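Local structure of fimbrial protein MyfA (Yersinia enterocolitica, 5LND) at residues B[7-12]-B[126-131]; B[51-56]-B[97-102]; B[22-27]-B[86-91]. The protein forms the major, polymerising subunit of the Myf fimbria, a probable virulence factor of pathogenic Yersinia enterocolitica. All blocks are in the same frame, centred on the assembly; numbering follows the deposited sequence.

Contact 1 of 3, residues B[7-12]-B[126-131]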
loop_
_atom_site.group_PDB
_atom_site.type_symbol
_atom_site.label_atom_id
_atom_site.label_comp_id
_atom_site.label_asym_id
_atom_site.label_seq_id
_atom_site.Cartn_x
_atom_site.Cartn_y
_atom_site.Cartn_z
ATOM N N LYS B 7 3.058 5.726 21.467
ATOM C CA LYS B 7 4.412 5.541 20.980
ATOM C C LYS B 7 4.494 4.269 20.176
ATOM O O LYS B 7 3.726 3.341 20.403
ATOM C CB LYS B 7 5.391 5.437 22.148
ATOM C CG LYS B 7 5.456 6.663 23.021
ATOM C CD LYS B 7 6.680 6.641 23.923
ATOM C CE LYS B 7 6.717 5.389 24.774
ATOM N NZ LYS B 7 7.725 5.499 25.867
ATOM N N ALA B 8 5.429 4.226 19.235
ATOM C CA ALA B 8 5.729 2.984 18.548
ATOM C C ALA B 8 6.407 2.085 19.569
ATOM O O ALA B 8 7.087 2.571 20.472
ATOM C CB ALA B 8 6.630 3.229 17.349
ATOM N N THR B 9 6.222 0.777 19.441
ATOM C CA THR B 9 6.836 -0.146 20.382
ATOM C C THR B 9 8.313 -0.363 20.071
ATOM O O THR B 9 8.819 0.133 19.067
ATOM C CB THR B 9 6.134 -1.479 20.391
ATOM O OG1 THR B 9 6.062 -1.975 19.054
ATOM C CG2 THR B 9 4.734 -1.351 20.978
ATOM N N GLU B 10 8.995 -1.109 20.937
ATOM C CA GLU B 10 10.446 -1.286 20.839
ATOM C C GLU B 10 10.857 -2.441 19.939
ATOM O O GLU B 10 11.975 -2.463 19.431
ATOM C CB GLU B 10 11.070 -1.472 22.226
ATOM C CG GLU B 10 11.278 -0.169 23.000
ATOM C CD GLU B 10 11.808 -0.407 24.405
ATOM O OE1 GLU B 10 12.057 -1.582 24.748
ATOM O OE2 GLU B 10 11.974 0.574 25.163
ATOM N N ASN B 11 9.954 -3.393 19.739
ATOM C CA ASN B 11 10.280 -4.574 18.945
ATOM C C ASN B 11 10.642 -4.275 17.489
ATOM O O ASN B 11 10.103 -3.367 16.861
ATOM C CB ASN B 11 9.185 -5.641 19.055
ATOM C CG ASN B 11 7.818 -5.109 18.724
ATOM O OD1 ASN B 11 7.312 -4.214 19.396
ATOM N ND2 ASN B 11 7.198 -5.669 17.694
ATOM N N GLU B 12 11.589 -5.037 16.969
ATOM C CA GLU B 12 12.107 -4.783 15.639
ATOM C C GLU B 12 11.249 -5.497 14.614
ATOM O O GLU B 12 10.945 -6.674 14.766
ATOM C CB GLU B 12 13.544 -5.281 15.577
ATOM C CG GLU B 12 14.250 -5.100 14.254
ATOM C CD GLU B 12 15.699 -5.547 14.327
ATOM O OE1 GLU B 12 16.040 -6.559 13.680
ATOM O OE2 GLU B 12 16.491 -4.894 15.038
ATOM N N ALA B 126 2.063 8.642 15.629
ATOM C CA ALA B 126 3.315 7.913 15.826
ATOM C C ALA B 126 3.710 7.165 14.554
ATOM O O ALA B 126 2.863 6.853 13.717
ATOM C CB ALA B 126 3.210 6.949 17.000
ATOM N N THR B 127 5.000 6.883 14.405
ATOM C CA THR B 127 5.470 6.138 13.245
ATOM C C THR B 127 6.276 4.933 13.695
ATOM O O THR B 127 7.053 5.025 14.634
ATOM C CB THR B 127 6.315 7.013 12.288
ATOM O OG1 THR B 127 7.528 7.392 12.938
ATOM C CG2 THR B 127 5.561 8.261 11.872
ATOM N N LYS B 128 6.061 3.800 13.037
ATOM C CA LYS B 128 6.788 2.579 13.349
ATOM C C LYS B 128 7.591 2.177 12.117
ATOM O O LYS B 128 7.113 2.283 10.987
ATOM C CB LYS B 128 5.808 1.475 13.744
ATOM C CG LYS B 128 6.418 0.111 13.979
ATOM C CD LYS B 128 7.261 0.102 15.230
ATOM C CE LYS B 128 7.792 -1.281 15.488
ATOM N NZ LYS B 128 8.761 -1.250 16.593
ATOM N N THR B 129 8.823 1.743 12.331
ATOM C CA THR B 129 9.691 1.391 11.217
ATOM C C THR B 129 9.522 -0.076 10.878
ATOM O O THR B 129 9.460 -0.915 11.768
ATOM C CB THR B 129 11.159 1.670 11.564
ATOM O OG1 THR B 129 11.312 3.055 11.884
ATOM C CG2 THR B 129 12.077 1.311 10.406
ATOM N N VAL B 130 9.420 -0.380 9.592
ATOM C CA VAL B 130 9.573 -1.753 9.139
ATOM C C VAL B 130 10.862 -1.806 8.334
ATOM O O VAL B 130 11.002 -1.118 7.325
ATOM C CB VAL B 130 8.387 -2.234 8.290
ATOM C CG1 VAL B 130 8.727 -3.546 7.625
ATOM C CG2 VAL B 130 7.155 -2.400 9.154
ATOM N N LYS B 131 11.812 -2.605 8.801
ATOM C CA LYS B 131 13.113 -2.698 8.154
ATOM C C LYS B 131 13.078 -3.615 6.942
ATOM O O LYS B 131 12.282 -4.550 6.880
ATOM C CB LYS B 131 14.152 -3.208 9.143
ATOM C CG LYS B 131 14.298 -2.361 10.397
ATOM C CD LYS B 131 14.880 -0.982 10.123
ATOM C CE LYS B 131 15.309 -0.299 11.421
ATOM N NZ LYS B 131 16.250 -1.150 12.208
#

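Contact 2 of 3, residues B[51-56]-B[97-102]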
loop_
_atom_site.group_PDB
_atom_site.type_symbol
_atom_site.label_atom_id
_atom_site.label_comp_id
_atom_site.label_asym_id
_atom_site.label_seq_id
_atom_site.Cartn_x
_atom_site.Cartn_y
_atom_site.Cartn_z
ATOM N N MET B 51 -1.991 1.743 9.676
ATOM C CA MET B 51 -0.769 2.534 9.651
ATOM C C MET B 51 -0.334 2.657 8.185
ATOM O O MET B 51 -0.512 1.725 7.403
ATOM C CB MET B 51 0.306 1.933 10.566
ATOM C CG MET B 51 0.940 0.657 10.073
ATOM S SD MET B 51 2.150 -0.089 11.197
ATOM C CE MET B 51 2.939 1.328 11.890
ATOM N N VAL B 52 0.187 3.819 7.804
ATOM C CA VAL B 52 0.431 4.126 6.396
ATOM C C VAL B 52 1.850 4.654 6.160
ATOM O O VAL B 52 2.280 5.605 6.818
ATOM C CB VAL B 52 -0.596 5.161 5.886
ATOM C CG1 VAL B 52 -0.410 5.442 4.411
ATOM C CG2 VAL B 52 -1.990 4.671 6.123
ATOM N N SER B 53 2.579 4.045 5.223
ATOM C CA SER B 53 3.955 4.464 4.934
ATOM C C SER B 53 4.036 5.600 3.910
ATOM O O SER B 53 3.036 6.005 3.335
ATOM C CB SER B 53 4.806 3.289 4.470
ATOM O OG SER B 53 4.401 2.842 3.201
ATOM N N ALA B 54 5.241 6.111 3.682
ATOM C CA ALA B 54 5.423 7.281 2.824
ATOM C C ALA B 54 4.882 7.122 1.419
ATOM O O ALA B 54 4.409 8.100 0.851
ATOM C CB ALA B 54 6.871 7.700 2.775
ATOM N N ASP B 55 4.986 5.922 0.847
ATOM C CA ASP B 55 4.490 5.685 -0.510
ATOM C C ASP B 55 3.027 5.278 -0.522
ATOM O O ASP B 55 2.448 5.048 -1.579
ATOM C CB ASP B 55 5.357 4.676 -1.282
ATOM C CG ASP B 55 5.497 3.348 -0.574
ATOM O OD1 ASP B 55 4.764 3.109 0.397
ATOM O OD2 ASP B 55 6.332 2.522 -1.003
ATOM N N GLY B 56 2.434 5.184 0.660
ATOM C CA GLY B 56 1.015 4.912 0.765
ATOM C C GLY B 56 0.602 3.495 1.115
ATOM O O GLY B 56 -0.582 3.220 1.246
ATOM N N GLY B 97 9.240 0.219 5.445
ATOM C CA GLY B 97 8.741 1.580 5.393
ATOM C C GLY B 97 8.620 2.240 6.747
ATOM O O GLY B 97 8.785 1.599 7.783
ATOM N N GLU B 98 8.345 3.537 6.740
ATOM C CA GLU B 98 8.053 4.246 7.969
ATOM C C GLU B 98 6.553 4.440 8.008
ATOM O O GLU B 98 6.012 5.278 7.291
ATOM C CB GLU B 98 8.775 5.591 7.983
ATOM C CG GLU B 98 10.283 5.476 7.813
ATOM C CD GLU B 98 10.926 4.734 8.957
ATOM O OE1 GLU B 98 10.508 4.957 10.110
ATOM O OE2 GLU B 98 11.838 3.921 8.708
ATOM N N TYR B 99 5.872 3.653 8.828
ATOM C CA TYR B 99 4.422 3.658 8.796
ATOM C C TYR B 99 3.821 4.497 9.898
ATOM O O TYR B 99 4.056 4.251 11.077
ATOM C CB TYR B 99 3.888 2.251 8.916
ATOM C CG TYR B 99 4.174 1.323 7.775
ATOM C CD1 TYR B 99 3.236 1.128 6.777
ATOM C CD2 TYR B 99 5.354 0.594 7.726
ATOM C CE1 TYR B 99 3.467 0.255 5.749
ATOM C CE2 TYR B 99 5.597 -0.285 6.695
ATOM C CZ TYR B 99 4.650 -0.442 5.711
ATOM O OH TYR B 99 4.872 -1.315 4.680
ATOM N N GLN B 100 3.012 5.468 9.502
ATOM C CA GLN B 100 2.438 6.403 10.448
ATOM C C GLN B 100 0.977 6.111 10.736
ATOM O O GLN B 100 0.192 5.842 9.835
ATOM C CB GLN B 100 2.567 7.821 9.908
ATOM C CG GLN B 100 2.197 8.888 10.903
ATOM C CD GLN B 100 2.165 10.273 10.289
ATOM O OE1 GLN B 100 1.746 10.450 9.144
ATOM N NE2 GLN B 100 2.593 11.267 11.056
ATOM N N PHE B 101 0.618 6.158 12.006
ATOM C CA PHE B 101 -0.778 6.182 12.372
ATOM C C PHE B 101 -1.097 7.536 12.986
ATOM O O PHE B 101 -0.357 8.046 13.828
ATOM C CB PHE B 101 -1.121 5.055 13.337
ATOM C CG PHE B 101 -2.549 5.064 13.774
ATOM C CD1 PHE B 101 -3.525 4.437 13.013
ATOM C CD2 PHE B 101 -2.926 5.723 14.942
ATOM C CE1 PHE B 101 -4.847 4.453 13.417
ATOM C CE2 PHE B 101 -4.243 5.745 15.352
ATOM C CZ PHE B 101 -5.206 5.113 14.590
ATOM N N THR B 102 -2.199 8.117 12.530
ATOM C CA THR B 102 -2.741 9.323 13.110
ATOM C C THR B 102 -4.144 9.009 13.592
ATOM O O THR B 102 -4.868 8.216 12.979
ATOM C CB THR B 102 -2.775 10.475 12.090
ATOM O OG1 THR B 102 -3.479 10.073 10.906
ATOM C CG2 THR B 102 -1.370 10.877 11.716
HETATM O O HOH W 1 7.701 4.952 3.847
#

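Contact 3 of 3, residues B[22-27]-B[86-91]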
loop_
_atom_site.group_PDB
_atom_site.type_symbol
_atom_site.label_atom_id
_atom_site.label_comp_id
_atom_site.label_asym_id
_atom_site.label_seq_id
_atom_site.Cartn_x
_atom_site.Cartn_y
_atom_site.Cartn_z
ATOM N N THR B 22 2.285 -9.088 15.981
ATOM C CA THR B 22 3.479 -8.296 16.167
ATOM C C THR B 22 3.111 -6.877 16.568
ATOM O O THR B 22 2.473 -6.163 15.799
ATOM C CB THR B 22 4.294 -8.274 14.872
ATOM O OG1 THR B 22 4.623 -9.618 14.503
ATOM C CG2 THR B 22 5.560 -7.472 15.044
ATOM N N PRO B 23 3.507 -6.475 17.789
ATOM C CA PRO B 23 3.289 -5.146 18.373
ATOM C C PRO B 23 3.895 -4.027 17.537
ATOM O O PRO B 23 5.019 -4.140 17.047
ATOM C CB PRO B 23 3.997 -5.240 19.728
ATOM C CG PRO B 23 3.940 -6.696 20.064
ATOM C CD PRO B 23 4.135 -7.394 18.753
ATOM N N ALA B 24 3.138 -2.948 17.374
ATOM C CA ALA B 24 3.582 -1.812 16.577
ATOM C C ALA B 24 3.471 -0.493 17.335
ATOM O O ALA B 24 4.346 0.366 17.229
ATOM C CB ALA B 24 2.805 -1.745 15.278
ATOM N N PHE B 25 2.377 -0.332 18.071
ATOM C CA PHE B 25 2.135 0.887 18.834
ATOM C C PHE B 25 1.628 0.570 20.231
ATOM O O PHE B 25 0.968 -0.446 20.446
ATOM C CB PHE B 25 1.095 1.779 18.143
ATOM C CG PHE B 25 1.534 2.344 16.820
ATOM C CD1 PHE B 25 2.576 3.259 16.741
ATOM C CD2 PHE B 25 0.877 1.985 15.655
ATOM C CE1 PHE B 25 2.968 3.778 15.517
ATOM C CE2 PHE B 25 1.258 2.514 14.439
ATOM C CZ PHE B 25 2.306 3.408 14.375
ATOM N N HIS B 26 1.931 1.459 21.170
ATOM C CA HIS B 26 1.390 1.350 22.514
ATOM C C HIS B 26 0.704 2.646 22.910
ATOM O O HIS B 26 1.255 3.733 22.711
ATOM C CB HIS B 26 2.484 1.010 23.516
ATOM C CG HIS B 26 1.983 0.820 24.915
ATOM N ND1 HIS B 26 1.223 -0.266 25.296
ATOM C CD2 HIS B 26 2.141 1.575 26.030
ATOM C CE1 HIS B 26 0.935 -0.172 26.582
ATOM N NE2 HIS B 26 1.481 0.936 27.051
ATOM N N LEU B 27 -0.493 2.519 23.477
ATOM C CA LEU B 27 -1.314 3.670 23.818
ATOM C C LEU B 27 -1.671 3.655 25.290
ATOM O O LEU B 27 -1.986 2.603 25.839
ATOM C CB LEU B 27 -2.599 3.647 22.989
ATOM C CG LEU B 27 -3.720 4.581 23.456
ATOM C CD1 LEU B 27 -3.366 6.015 23.216
ATOM C CD2 LEU B 27 -5.004 4.227 22.758
ATOM N N PHE B 86 -1.326 -1.989 19.868
ATOM C CA PHE B 86 -1.821 -2.253 18.532
ATOM C C PHE B 86 -0.800 -3.101 17.800
ATOM O O PHE B 86 0.359 -2.705 17.655
ATOM C CB PHE B 86 -2.099 -0.947 17.787
ATOM C CG PHE B 86 -3.195 -0.126 18.402
ATOM C CD1 PHE B 86 -4.503 -0.243 17.952
ATOM C CD2 PHE B 86 -2.917 0.763 19.439
ATOM C CE1 PHE B 86 -5.520 0.514 18.522
ATOM C CE2 PHE B 86 -3.928 1.522 20.019
ATOM C CZ PHE B 86 -5.230 1.395 19.557
ATOM N N PHE B 87 -1.231 -4.275 17.358
ATOM C CA PHE B 87 -0.316 -5.222 16.754
ATOM C C PHE B 87 -0.685 -5.505 15.303
ATOM O O PHE B 87 -1.803 -5.224 14.871
ATOM C CB PHE B 87 -0.298 -6.520 17.560
ATOM C CG PHE B 87 -1.611 -7.239 17.571
ATOM C CD1 PHE B 87 -1.944 -8.115 16.553
ATOM C CD2 PHE B 87 -2.516 -7.038 18.601
ATOM C CE1 PHE B 87 -3.148 -8.764 16.556
ATOM C CE2 PHE B 87 -3.730 -7.689 18.610
ATOM C CZ PHE B 87 -4.046 -8.554 17.584
ATOM N N LEU B 88 0.267 -6.057 14.556
ATOM C CA LEU B 88 0.020 -6.512 13.197
ATOM C C LEU B 88 -0.322 -7.994 13.267
ATOM O O LEU B 88 0.247 -8.721 14.071
ATOM C CB LEU B 88 1.257 -6.290 12.345
ATOM C CG LEU B 88 1.841 -4.887 12.386
ATOM C CD1 LEU B 88 2.987 -4.770 11.407
ATOM C CD2 LEU B 88 0.763 -3.858 12.096
ATOM N N ALA B 89 -1.260 -8.449 12.444
ATOM C CA ALA B 89 -1.671 -9.844 12.513
ATOM C C ALA B 89 -0.590 -10.777 11.969
ATOM O O ALA B 89 0.169 -10.425 11.066
ATOM C CB ALA B 89 -2.988 -10.058 11.793
ATOM N N ALA B 90 -0.524 -11.972 12.541
ATOM C CA ALA B 90 0.339 -13.022 12.025
ATOM C C ALA B 90 -0.081 -13.379 10.607
ATOM O O ALA B 90 -1.268 -13.540 10.338
ATOM C CB ALA B 90 0.235 -14.237 12.900
ATOM N N GLY B 91 0.890 -13.521 9.709
ATOM C CA GLY B 91 0.601 -13.910 8.340
ATOM C C GLY B 91 0.558 -12.746 7.369
ATOM O O GLY B 91 0.519 -12.948 6.146
#

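Contact 1 of 3, residues B[7-12]-B[126-131]
Lys128 reaches across from segment 126-131 and puts its ammonium group among the backbone carbonyls of segment 7-12. NZ bonds to Asn11 O at a short 2.5 Å and to Thr9 O at 2.8 Å, so one charged atom ties two carbonyls of the loop that follows strand 3-8. The two bonds differ in direction: NZ lies in the carbonyl plane of Asn11 but stands 59° out of that of Thr9. Carbonyl oxygens turned toward a largely buried amine would be expected to stabilise its positive charge. The lysine leaves its strand with CG anti to the backbone N, then bends once at chi2 (69°); beyond that the chain runs straight, and its CD passes Ala8 CB at 3.8 Å. That same methyl rests on Thr127 O at 3.3 Å, while Ala126 CB approaches Ala8 N at 4.2 Å. No backbone hydrogen bond joins the two segments.

One step further out, the loop itself is braced. Thr9 OG1 donates to Asn11 OD1 over 2.6 Å, tilted 28° from the amide carbonyl plane, and the other end of that amide, ND2, bonds to Pro23 O. Both ends of the amide are engaged, which should fix its rotation and help hold the loop around the lysine tip. Farther along, Glu12 OE2 and Lys131 NZ, 4.7 Å apart, may attract one another weakly, without contact.

Strand 3-8 pairs with strand 22-30, and strand 118-130, probably the donor strand that complements this self-complemented subunit, pairs with strand 97-108. The contact therefore bridges two sheets of the Ig-like sandwich near one edge, where Ala8, Ala126 and Lys128 all touch Phe25 of strand 22-30.

Contact 2 of 3, residues B[51-56]-B[97-102]
Met51 crosses the base of Tyr99 at about a right angle, and every atom of its side chain finds that residue. CB lies near Tyr99 CB. CG, set between the backbone N and the carbonyl carbon (chi1 72°), comes closer, 3.5 Å from Tyr99 CB. The nearest atom to SD is again Tyr99 CB, at 3.7 Å; its Met-aromatic contact with the ring is longer, 5.0 Å from SD to the Tyr99 centroid, and oblique. The chain bends at its last torsion, and the terminal methyl turns back to meet the tyrosine backbone: CE is 3.2 Å from Tyr99 O and nearly as near to Tyr99 CB.

Ser53 takes up a face of the same ring. Its CB lies over that face, displaced toward the rim, 3.7 Å from the Tyr99 centroid and only 19° off the normal, a CH-pi contact. The hydroxyl at the far end of the ring is bonded to Lys95 O, so the tyrosine is held at its tip as well as gripped near its root.

Between Met51 and Ser53 the backbones pair once, at Val52 and Gln100, an antiparallel hydrogen-bonded pair. Val52 N donates to Gln100 O at 2.9 Å, and Gln100 N returns the bond to Val52 O at 2.8 Å. The chains then part as segment 51-56 enters the type I turn from Ser53 to Gly56. A water bridges the gap, accepting from Ala54 N at 2.7 Å and, less closely, from Glu98 N.

The last part of the long strand 37-52 here lies against the first residues of strand 97-108, whose other edge is bonded to strand 118-130. Met51 and Tyr99 both touch Val59 of the following strand 58-60, and Met51 extends to Phe25 of strand 22-30 in the other sheet.

Contact 3 of 3, residues B[22-27]-B[86-91]
Phe86 O accepts two backbone N-H groups from segment 22-27, that of Ala24 at 2.8 Å and that of Phe25 at 3.1 Å. Both donors lie in the carbonyl plane, and the Phe25 bond is the straighter, 166° at the hydrogen against 149° for Ala24. Two consecutive residues facing one is the classic beta bulge, and the psi of -41° at Ala24 is the twist that lets the two N-H groups converge. Phe86 N completes the site by donating to Phe25 O at 2.8 Å.

On the other side of the bulge the pairing is regular. Thr22 and Leu88 form a hydrogen-bonded antiparallel pair: Thr22 N meets Leu88 O at 2.8 Å, and Leu88 N meets Thr22 O at a short 2.5 Å. Pro23, opposite Phe87, falls in a non-hydrogen-bonded pair, so its lack of an N-H costs this pairing nothing. Phe87 CB nestles against Thr22 O at 3.3 Å, while its ring leads away from segment 22-27.

The side chains of Thr22, Phe25, Phe86 and Leu88 share one face of the sheet; Pro23 and Phe87 point to the other. Phe86 places CG beside its own backbone N, anti to the carbonyl carbon, which sends the ring along the neighbouring strand toward Leu27. Leu27 CB meets the ring at its edge, in plane, 3.9 Å from Phe86 CE2. Phe25 CB packs at 4.2 Å from Phe86 CB, but its ring turns off to stack on Phe6.

Strand 22-30 is the middle of a three-stranded antiparallel sheet, between strands 3-8 and 81-88. From it Phe25, with Leu88 of strand 81-88, reaches Met51 of strand 37-52 in the sandwich core, while Phe86 meets Trp73 edge-to-face.

Phe25 is where the three contacts converge. In contact 3 it belongs to the bulge, yet its ring meets contact 1 through Ala126 CB, 3.5 Å from Phe25 CE1, and contact 2 through Met51 CE, 3.3 Å from Phe25 CE2. Contacts 1 and 3, with centres about 9 Å apart, share the sheet pairing of strands 3-8 and 22-30. Contacts 1 and 2, about 11 Å apart between centres, share the pairing of strands 97-108 and 118-130, backed by Thr129 OG1 to Glu98 OE1. Contacts 2 and 3 lie on different sheets. Together they show the probable donor strand, 118-130, built into one sheet and packed against the other.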